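Gram-negative insecticidal protein (Chromobacterium piscinae, PDB 6FBM) is an insecticidal toxin of the MACPF and beta-tripod families that probably acts by forming pores in the membranes of target insect cells. Local coordinates at residues 404-409 and 418-423; 468-473 and 484-489; 391-396 and 459-464. All blocks are in the same frame, centred on the assembly; numbering follows the deposited sequence.

Contact 1 of 3, residues 404-409 and 418-423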
loop_
_atom_site.group_PDB
_atom_site.type_symbol
_atom_site.label_atom_id
_atom_site.label_comp_id
_atom_site.label_asym_id
_atom_site.label_seq_id
_atom_site.Cartn_x
_atom_site.Cartn_y
_atom_site.Cartn_z
ATOM N N TYR A 404 -0.193 -57.938 64.979
ATOM C CA TYR A 404 0.297 -58.588 63.776
ATOM C C TYR A 404 -0.805 -58.474 62.757
ATOM O O TYR A 404 -1.930 -58.851 63.052
ATOM C CB TYR A 404 0.599 -60.065 64.043
ATOM C CG TYR A 404 1.568 -60.237 65.176
ATOM C CD1 TYR A 404 2.946 -60.248 64.954
ATOM C CD2 TYR A 404 1.113 -60.349 66.482
ATOM C CE1 TYR A 404 3.836 -60.373 66.012
ATOM C CE2 TYR A 404 1.992 -60.461 67.549
ATOM C CZ TYR A 404 3.342 -60.484 67.315
ATOM O OH TYR A 404 4.203 -60.595 68.365
ATOM N N ALA A 405 -0.501 -57.955 61.569
ATOM C CA ALA A 405 -1.537 -57.707 60.570
ATOM C C ALA A 405 -1.045 -57.842 59.155
ATOM O O ALA A 405 0.128 -57.617 58.884
ATOM C CB ALA A 405 -2.123 -56.322 60.778
ATOM N N CYS A 406 -1.965 -58.183 58.262
ATOM C CA CYS A 406 -1.695 -58.238 56.837
ATOM C C CYS A 406 -2.468 -57.091 56.204
ATOM O O CYS A 406 -3.686 -56.998 56.388
ATOM C CB CYS A 406 -2.180 -59.548 56.274
ATOM S SG CYS A 406 -1.885 -59.695 54.522
ATOM N N TRP A 407 -1.767 -56.216 55.476
ATOM C CA TRP A 407 -2.419 -55.080 54.829
ATOM C C TRP A 407 -2.382 -55.183 53.307
ATOM O O TRP A 407 -1.448 -55.760 52.749
ATOM C CB TRP A 407 -1.778 -53.782 55.246
ATOM C CG TRP A 407 -1.955 -53.419 56.662
ATOM C CD1 TRP A 407 -1.204 -53.855 57.716
ATOM C CD2 TRP A 407 -2.900 -52.499 57.199
ATOM N NE1 TRP A 407 -1.633 -53.282 58.876
ATOM C CE2 TRP A 407 -2.683 -52.444 58.585
ATOM C CE3 TRP A 407 -3.921 -51.716 56.642
ATOM C CZ2 TRP A 407 -3.448 -51.631 59.431
ATOM C CZ3 TRP A 407 -4.681 -50.910 57.487
ATOM C CH2 TRP A 407 -4.441 -50.883 58.860
ATOM N N ARG A 408 -3.411 -54.616 52.663
ATOM C CA ARG A 408 -3.495 -54.507 51.207
ATOM C C ARG A 408 -3.480 -53.084 50.817
ATOM O O ARG A 408 -4.183 -52.256 51.434
ATOM C CB ARG A 408 -4.842 -54.927 50.681
ATOM C CG ARG A 408 -4.934 -56.352 50.302
ATOM C CD ARG A 408 -5.328 -56.575 48.871
ATOM N NE ARG A 408 -6.281 -57.672 48.875
ATOM C CZ ARG A 408 -6.009 -58.956 49.122
ATOM N NH1 ARG A 408 -7.018 -59.804 49.094
ATOM N NH2 ARG A 408 -4.774 -59.420 49.349
ATOM N N ALA A 409 -2.766 -52.796 49.744
ATOM C CA ALA A 409 -2.893 -51.500 49.141
ATOM C C ALA A 409 -4.286 -51.415 48.522
ATOM O O ALA A 409 -4.752 -52.348 47.867
ATOM C CB ALA A 409 -1.814 -51.300 48.093
ATOM N N LEU A 418 0.346 -55.546 43.633
ATOM C CA LEU A 418 1.027 -56.788 43.285
ATOM C C LEU A 418 1.395 -57.649 44.491
ATOM O O LEU A 418 1.641 -58.849 44.340
ATOM C CB LEU A 418 2.276 -56.492 42.483
ATOM C CG LEU A 418 2.098 -55.605 41.243
ATOM C CD1 LEU A 418 3.371 -55.639 40.396
ATOM C CD2 LEU A 418 0.894 -56.049 40.400
ATOM N N GLY A 419 1.392 -57.053 45.688
ATOM C CA GLY A 419 1.672 -57.791 46.897
ATOM C C GLY A 419 1.229 -57.101 48.157
ATOM O O GLY A 419 1.222 -55.879 48.227
ATOM N N ASP A 420 0.893 -57.903 49.167
ATOM C CA ASP A 420 0.515 -57.366 50.465
ATOM C C ASP A 420 1.734 -57.081 51.313
ATOM O O ASP A 420 2.837 -57.458 50.975
ATOM C CB ASP A 420 -0.446 -58.315 51.175
ATOM C CG ASP A 420 -1.782 -58.427 50.472
ATOM O OD1 ASP A 420 -2.178 -57.495 49.754
ATOM O OD2 ASP A 420 -2.449 -59.458 50.636
ATOM N N VAL A 421 1.480 -56.409 52.420
ATOM C CA VAL A 421 2.492 -55.990 53.367
ATOM C C VAL A 421 2.060 -56.419 54.752
ATOM O O VAL A 421 0.952 -56.091 55.193
ATOM C CB VAL A 421 2.612 -54.463 53.356
ATOM C CG1 VAL A 421 3.564 -53.996 54.434
ATOM C CG2 VAL A 421 3.046 -53.983 51.973
ATOM N N MET A 422 2.918 -57.159 55.431
ATOM C CA MET A 422 2.672 -57.552 56.805
ATOM C C MET A 422 3.260 -56.498 57.703
ATOM O O MET A 422 4.319 -55.964 57.417
ATOM C CB MET A 422 3.345 -58.879 57.128
ATOM C CG MET A 422 2.864 -60.039 56.297
ATOM S SD MET A 422 1.124 -60.388 56.435
ATOM C CE MET A 422 0.943 -60.764 58.160
ATOM N N MET A 423 2.557 -56.240 58.798
ATOM C CA MET A 423 3.017 -55.390 59.880
ATOM C C MET A 423 3.016 -56.271 61.121
ATOM O O MET A 423 1.952 -56.690 61.580
ATOM C CB MET A 423 2.085 -54.183 60.055
ATOM C CG MET A 423 2.048 -53.241 58.854
ATOM S SD MET A 423 3.613 -52.435 58.465
ATOM C CE MET A 423 3.745 -51.218 59.775
HETATM O O HOH W 1 -1.377 -55.298 48.573
#

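Contact 2 of 3, residues 468-473 and 484-489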
loop_
_atom_site.group_PDB
_atom_site.type_symbol
_atom_site.label_atom_id
_atom_site.label_comp_id
_atom_site.label_asym_id
_atom_site.label_seq_id
_atom_site.Cartn_x
_atom_site.Cartn_y
_atom_site.Cartn_z
ATOM N N SER A 468 -3.715 -66.672 55.270
ATOM C CA SER A 468 -2.634 -67.425 54.652
ATOM C C SER A 468 -2.022 -66.570 53.534
ATOM O O SER A 468 -2.749 -65.980 52.738
ATOM C CB SER A 468 -3.153 -68.742 54.065
ATOM O OG SER A 468 -3.894 -69.482 55.020
ATOM N N LEU A 469 -0.695 -66.531 53.477
ATOM C CA LEU A 469 0.032 -65.772 52.472
ATOM C C LEU A 469 0.451 -66.702 51.339
ATOM O O LEU A 469 1.165 -67.675 51.551
ATOM C CB LEU A 469 1.257 -65.102 53.095
ATOM C CG LEU A 469 1.010 -64.336 54.380
ATOM C CD1 LEU A 469 2.305 -63.675 54.803
ATOM C CD2 LEU A 469 -0.106 -63.304 54.247
ATOM N N TRP A 470 0.008 -66.368 50.136
ATOM C CA TRP A 470 0.203 -67.172 48.948
ATOM C C TRP A 470 0.900 -66.351 47.870
ATOM O O TRP A 470 0.736 -65.132 47.807
ATOM C CB TRP A 470 -1.166 -67.634 48.429
ATOM C CG TRP A 470 -1.837 -68.661 49.295
ATOM C CD1 TRP A 470 -2.760 -68.436 50.289
ATOM C CD2 TRP A 470 -1.637 -70.076 49.257
ATOM N NE1 TRP A 470 -3.140 -69.624 50.859
ATOM C CE2 TRP A 470 -2.464 -70.645 50.244
ATOM C CE3 TRP A 470 -0.831 -70.920 48.487
ATOM C CZ2 TRP A 470 -2.503 -72.029 50.485
ATOM C CZ3 TRP A 470 -0.890 -72.308 48.706
ATOM C CH2 TRP A 470 -1.722 -72.841 49.703
ATOM N N GLN A 471 1.621 -67.039 46.991
ATOM C CA GLN A 471 2.315 -66.414 45.868
ATOM C C GLN A 471 1.361 -66.359 44.679
ATOM O O GLN A 471 0.925 -67.413 44.184
ATOM C CB GLN A 471 3.539 -67.253 45.489
ATOM C CG GLN A 471 4.444 -66.657 44.419
ATOM C CD GLN A 471 5.186 -67.686 43.551
ATOM O OE1 GLN A 471 4.929 -68.890 43.597
ATOM N NE2 GLN A 471 6.054 -67.200 42.713
ATOM N N PRO A 472 1.037 -65.143 44.196
ATOM C CA PRO A 472 0.160 -65.075 43.043
ATOM C C PRO A 472 0.908 -65.366 41.721
ATOM O O PRO A 472 2.152 -65.295 41.641
ATOM C CB PRO A 472 -0.351 -63.648 43.108
ATOM C CG PRO A 472 0.828 -62.888 43.618
ATOM C CD PRO A 472 1.481 -63.800 44.612
ATOM N N GLY A 473 0.142 -65.730 40.707
ATOM C CA GLY A 473 0.684 -66.016 39.381
ATOM C C GLY A 473 -0.402 -65.913 38.312
ATOM O O GLY A 473 -1.613 -66.003 38.579
ATOM N N ALA A 484 -0.003 -62.577 48.731
ATOM C CA ALA A 484 -1.339 -62.052 48.900
ATOM C C ALA A 484 -1.996 -62.846 50.008
ATOM O O ALA A 484 -1.903 -64.069 50.010
ATOM C CB ALA A 484 -2.119 -62.225 47.615
ATOM N N GLY A 485 -2.637 -62.173 50.949
ATOM C CA GLY A 485 -3.427 -62.821 51.979
ATOM C C GLY A 485 -4.781 -63.345 51.495
ATOM O O GLY A 485 -5.533 -62.655 50.800
ATOM N N VAL A 486 -5.083 -64.574 51.876
ATOM C CA VAL A 486 -6.414 -65.161 51.747
ATOM C C VAL A 486 -6.949 -65.292 53.167
ATOM O O VAL A 486 -6.242 -65.806 54.030
ATOM C CB VAL A 486 -6.328 -66.554 51.081
ATOM C CG1 VAL A 486 -7.691 -67.142 50.872
ATOM C CG2 VAL A 486 -5.623 -66.464 49.726
ATOM N N PRO A 487 -8.197 -64.856 53.435
ATOM C CA PRO A 487 -8.690 -64.818 54.846
ATOM C C PRO A 487 -9.164 -66.183 55.430
ATOM O O PRO A 487 -10.108 -66.236 56.214
ATOM C CB PRO A 487 -9.839 -63.810 54.773
ATOM C CG PRO A 487 -10.378 -63.989 53.410
ATOM C CD PRO A 487 -9.215 -64.334 52.495
ATOM N N ASN A 488 -8.472 -67.265 55.092
ATOM C CA ASN A 488 -8.833 -68.620 55.491
ATOM C C ASN A 488 -7.646 -69.561 55.243
ATOM O O ASN A 488 -6.641 -69.164 54.632
ATOM C CB ASN A 488 -10.056 -69.096 54.705
ATOM C CG ASN A 488 -9.801 -69.163 53.199
ATOM O OD1 ASN A 488 -8.837 -69.802 52.738
ATOM N ND2 ASN A 488 -10.653 -68.482 52.420
ATOM N N TYR A 489 -7.792 -70.812 55.673
ATOM C CA TYR A 489 -6.728 -71.807 55.590
ATOM C C TYR A 489 -6.917 -72.789 54.445
ATOM O O TYR A 489 -6.370 -73.888 54.501
ATOM C CB TYR A 489 -6.605 -72.576 56.908
ATOM C CG TYR A 489 -6.357 -71.733 58.135
ATOM C CD1 TYR A 489 -5.325 -70.817 58.166
ATOM C CD2 TYR A 489 -7.137 -71.873 59.288
ATOM C CE1 TYR A 489 -5.083 -70.031 59.306
ATOM C CE2 TYR A 489 -6.908 -71.095 60.424
ATOM C CZ TYR A 489 -5.867 -70.177 60.420
ATOM O OH TYR A 489 -5.615 -69.410 61.532
HETATM O O HOH W 2 -5.746 -69.931 52.102
#

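Contact 3 of 3, residues 391-396 and 459-464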
loop_
_atom_site.group_PDB
_atom_site.type_symbol
_atom_site.label_atom_id
_atom_site.label_comp_id
_atom_site.label_asym_id
_atom_site.label_seq_id
_atom_site.Cartn_x
_atom_site.Cartn_y
_atom_site.Cartn_z
ATOM N N ARG A 391 -7.091 -53.859 55.877
ATOM C CA ARG A 391 -6.641 -55.062 56.531
ATOM C C ARG A 391 -7.257 -56.303 55.927
ATOM O O ARG A 391 -8.459 -56.431 55.866
ATOM C CB ARG A 391 -6.961 -55.034 58.006
ATOM C CG ARG A 391 -6.099 -54.097 58.799
ATOM C CD ARG A 391 -5.951 -54.565 60.253
ATOM N NE ARG A 391 -6.072 -53.455 61.188
ATOM C CZ ARG A 391 -7.220 -52.888 61.549
ATOM N NH1 ARG A 391 -8.379 -53.298 61.051
ATOM N NH2 ARG A 391 -7.212 -51.875 62.402
ATOM N N VAL A 392 -6.400 -57.213 55.493
ATOM C CA VAL A 392 -6.831 -58.522 55.113
ATOM C C VAL A 392 -7.067 -59.314 56.411
ATOM O O VAL A 392 -7.967 -60.151 56.466
ATOM C CB VAL A 392 -5.774 -59.217 54.223
ATOM C CG1 VAL A 392 -6.230 -60.611 53.807
ATOM C CG2 VAL A 392 -5.546 -58.418 52.979
ATOM N N TRP A 393 -6.250 -59.026 57.431
ATOM C CA TRP A 393 -6.210 -59.813 58.656
ATOM C C TRP A 393 -5.486 -59.063 59.751
ATOM O O TRP A 393 -4.554 -58.322 59.479
ATOM C CB TRP A 393 -5.445 -61.105 58.386
ATOM C CG TRP A 393 -5.104 -61.922 59.589
ATOM C CD1 TRP A 393 -5.886 -62.870 60.185
ATOM C CD2 TRP A 393 -3.884 -61.875 60.347
ATOM N NE1 TRP A 393 -5.236 -63.409 61.270
ATOM C CE2 TRP A 393 -4.006 -62.820 61.394
ATOM C CE3 TRP A 393 -2.713 -61.129 60.252
ATOM C CZ2 TRP A 393 -2.998 -63.031 62.331
ATOM C CZ3 TRP A 393 -1.715 -61.341 61.186
ATOM C CH2 TRP A 393 -1.863 -62.282 62.208
ATOM N N ASP A 394 -5.918 -59.294 60.989
ATOM C CA ASP A 394 -5.144 -58.936 62.176
ATOM C C ASP A 394 -5.244 -60.024 63.247
ATOM O O ASP A 394 -6.016 -60.964 63.089
ATOM C CB ASP A 394 -5.566 -57.552 62.711
ATOM C CG ASP A 394 -7.049 -57.425 62.927
ATOM O OD1 ASP A 394 -7.568 -57.978 63.895
ATOM O OD2 ASP A 394 -7.704 -56.749 62.134
ATOM N N ASP A 395 -4.459 -59.879 64.331
ATOM C CA ASP A 395 -4.380 -60.872 65.430
ATOM C C ASP A 395 -5.355 -60.620 66.588
ATOM O O ASP A 395 -5.122 -61.105 67.700
ATOM C CB ASP A 395 -2.944 -60.987 65.963
ATOM C CG ASP A 395 -2.593 -59.908 66.995
ATOM O OD1 ASP A 395 -2.931 -58.723 66.779
ATOM O OD2 ASP A 395 -1.991 -60.248 68.041
ATOM N N ALA A 396 -6.433 -59.867 66.347
ATOM C CA ALA A 396 -7.452 -59.624 67.379
ATOM C C ALA A 396 -7.987 -60.961 67.857
ATOM O O ALA A 396 -8.385 -61.804 67.025
ATOM C CB ALA A 396 -8.579 -58.753 66.835
ATOM N N LYS A 459 -2.173 -69.923 61.862
ATOM C CA LYS A 459 -2.743 -70.931 62.762
ATOM C C LYS A 459 -1.779 -71.266 63.911
ATOM O O LYS A 459 -0.569 -71.376 63.714
ATOM C CB LYS A 459 -3.288 -72.137 62.018
ATOM C CG LYS A 459 -2.278 -73.067 61.402
ATOM C CD LYS A 459 -2.739 -73.548 60.004
ATOM C CE LYS A 459 -4.050 -74.284 59.943
ATOM N NZ LYS A 459 -4.087 -75.196 58.728
ATOM N N GLY A 460 -2.355 -71.348 65.110
ATOM C CA GLY A 460 -1.611 -71.349 66.360
ATOM C C GLY A 460 -1.729 -70.047 67.130
ATOM O O GLY A 460 -1.653 -70.054 68.362
ATOM N N THR A 461 -1.893 -68.930 66.415
ATOM C CA THR A 461 -2.005 -67.597 67.050
ATOM C C THR A 461 -3.260 -67.467 67.938
ATOM O O THR A 461 -3.235 -66.818 68.988
ATOM C CB THR A 461 -1.924 -66.470 65.980
ATOM O OG1 THR A 461 -1.540 -65.218 66.577
ATOM C CG2 THR A 461 -3.231 -66.301 65.266
ATOM N N GLY A 462 -4.348 -68.116 67.497
ATOM C CA GLY A 462 -5.642 -68.047 68.167
ATOM C C GLY A 462 -6.362 -66.741 67.927
ATOM O O GLY A 462 -6.938 -66.179 68.847
ATOM N N ALA A 463 -6.343 -66.255 66.691
ATOM C CA ALA A 463 -7.010 -65.010 66.330
ATOM C C ALA A 463 -8.294 -65.416 65.679
ATOM O O ALA A 463 -8.319 -66.420 64.962
ATOM C CB ALA A 463 -6.164 -64.197 65.365
ATOM N N ARG A 464 -9.353 -64.635 65.911
ATOM C CA ARG A 464 -10.700 -64.925 65.361
ATOM C C ARG A 464 -10.614 -65.090 63.866
ATOM O O ARG A 464 -11.091 -66.092 63.301
ATOM C CB ARG A 464 -11.708 -63.807 65.665
ATOM C CG ARG A 464 -11.754 -63.404 67.123
ATOM C CD ARG A 464 -13.071 -62.840 67.570
ATOM N NE ARG A 464 -13.013 -62.679 69.028
ATOM C CZ ARG A 464 -12.424 -61.661 69.670
ATOM N NH1 ARG A 464 -11.828 -60.663 69.002
ATOM N NH2 ARG A 464 -12.435 -61.642 71.001
#

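Contact 1 of 3, residues 404-409 and 418-423
Arg408 and Asp420 meet as a salt bridge whose shortest distance, NH2 to OD2, is 2.7 Å. The carboxylate lies at the guanidinium edge, and the two planes are nearly coplanar, 26° apart; a second bond, Arg408 NH2 to Asp420 OD1 at 3.3 Å, is weak. Arg408 gets there by bending at chi2 and chi3, which brings its end back although its CB points away from the other segment. Asp420 OD2 also accepts from Gly485 N, and a water bridges OD1 to Ala409 N. Next to this pair two strands run antiparallel, the axes of 404-409 and 421-423 lying 150° apart, in the Vps62-like region, which probably forms the beta-tripod part of the protein. Ala405 with Met423 and Trp407 with Val421 are hydrogen-bonded pairs, Trp407 N to Val421 O measuring 2.7 Å. On the face of Cys406 and Met422, Met422 curls at every side-chain torsion, setting SD 3.4 Å from Cys406 CB. Cys406 SG, anti to its own N (chi1 180°), touches Met422 SD and, more loosely, Asp420 CB. On the other face Met423, bent likewise, slants its CG against Trp407 CD1 at 3.5 Å, while Pro432 and Trp389 also touch the Trp407 side chain.

Contact 2 of 3, residues 468-473 and 484-489
Two flat side chains frame this contact, the indole of Trp470 and the phenol ring of Tyr489. At the indole edge, near its plane, lies Ala484 O; Val486 CG2 comes in at a slant, 3.5 Å from Trp470 CD1. Leu451 and Arg454 of strand 450-457, together with Asn491 and Pro493, also touch the Trp470 side chain. The Tyr489 ring receives Ser468 OG at its edge, near the ring plane, with CD1 and OG 3.7 Å apart.

The framework is a beta hairpin: strands 468-473 and 484-486 run antiparallel. The axes of 468-473 and 484-486 approach to 4.6 Å, with 132° between their directions, and strand 450-457 pairs with the far side of 468-473 to complete a three-stranded sheet. Four backbone bonds set the register, two for Ser468 with Val486 and two for Trp470 with Ala484, while Leu469 faces Gly485 as the non-hydrogen-bonded pair between them. The Ser468 N to Val486 O bond measures 2.9 Å.

Val486 CG1 is anti to the backbone N (chi1 -177°), which turns the other branch, CG2, toward the indole. Leu469, on the opposite face of the sheet, brings CD2 to 4.1 Å from Gly485 CA.

Beyond the strand, the chain turns so that Asn488 O and Tyr489 meet the Ser468 hydroxyl. The amide of Asn488 is tied by ND2 to Asp497, and Tyr489 OH bonds Asp458 OD1. Asn488 O accepts from Ser468 OG at 2.8 Å, the donor tilted 29° from the carbonyl plane, and a water that accepts a hydrogen bond from Trp470 NE1 at 2.9 Å sits within hydrogen-bonding distance of that same oxygen.

Contact 3 of 3, residues 391-396 and 459-464
Ala396 and Ala463 bury the most surface here, followed by Arg464, and the three meet round a single carbonyl oxygen. The motif on the first side is an Asx turn: Asp394 OD1 accepts from Ala396 N at 3.3 Å through its anti lone pair, and the turn comes just after a classic beta bulge in which Val392 and Trp393 both face Cys406 of strand 403-410. On the second side there is no regular structure, 459-464 being part of the loop between strands 450-457 and 468-473. The touching parts run at 92° to each other, so the loop 459-464 lies across the end of strand 393-394 and the turn after it.

Ala463 points its CB into the corner made by the turn, 3.8 Å from Asp395 CA and 3.7 Å from Ala396 O. Trp393 adds a looser flank, with NE1 4.3 Å from Ala463 CB; Thr461 CG2 approaches the indole at its edge, 4.4 Å from CZ2. Asp395 N lies over one face of that indole, 4.0 Å above the plane and offset toward the rim. Polar ends are held by other parts of the chain: Trp393 NE1 bonds Lys465 O, Asp395 OD1 bonds Tyr429 OH, and Thr461 OG1 bonds Ser335 O.

Arg464 is extended from CG to NE and runs alongside Ala396, its CG 3.7 Å from Ala396 O and NH1 near the carbonyl carbon. The one hydrogen bond between the segments is backbone to backbone: Arg464 N donates to Ala396 O at 3.2 Å, with 156° at the hydrogen.

Overall arrangement
Of the segments here, 391-396 comes first, and its partner in contact 3 arrives only after a further 62 residues. Contact 1 lies wholly within that interval, 404-409 pairing with 418-423 across an eight-residue connection. Segment 459-464 then completes contact 3, and contact 2 follows in series, with ten residues between its segments. Contacts 1 and 3 share a sheet, since strand 393-394 pairs with strand 403-410. Contact 2 belongs to a separate three-stranded sheet, joined to the first by the Asp420 OD2 to Gly485 N bond and by Met422 SD, 3.8 Å from Leu469 CD2. Contact 3 ties the first sheet to the loop leading into the second. The centres of the three contacts lie about 11 to 14 Å apart.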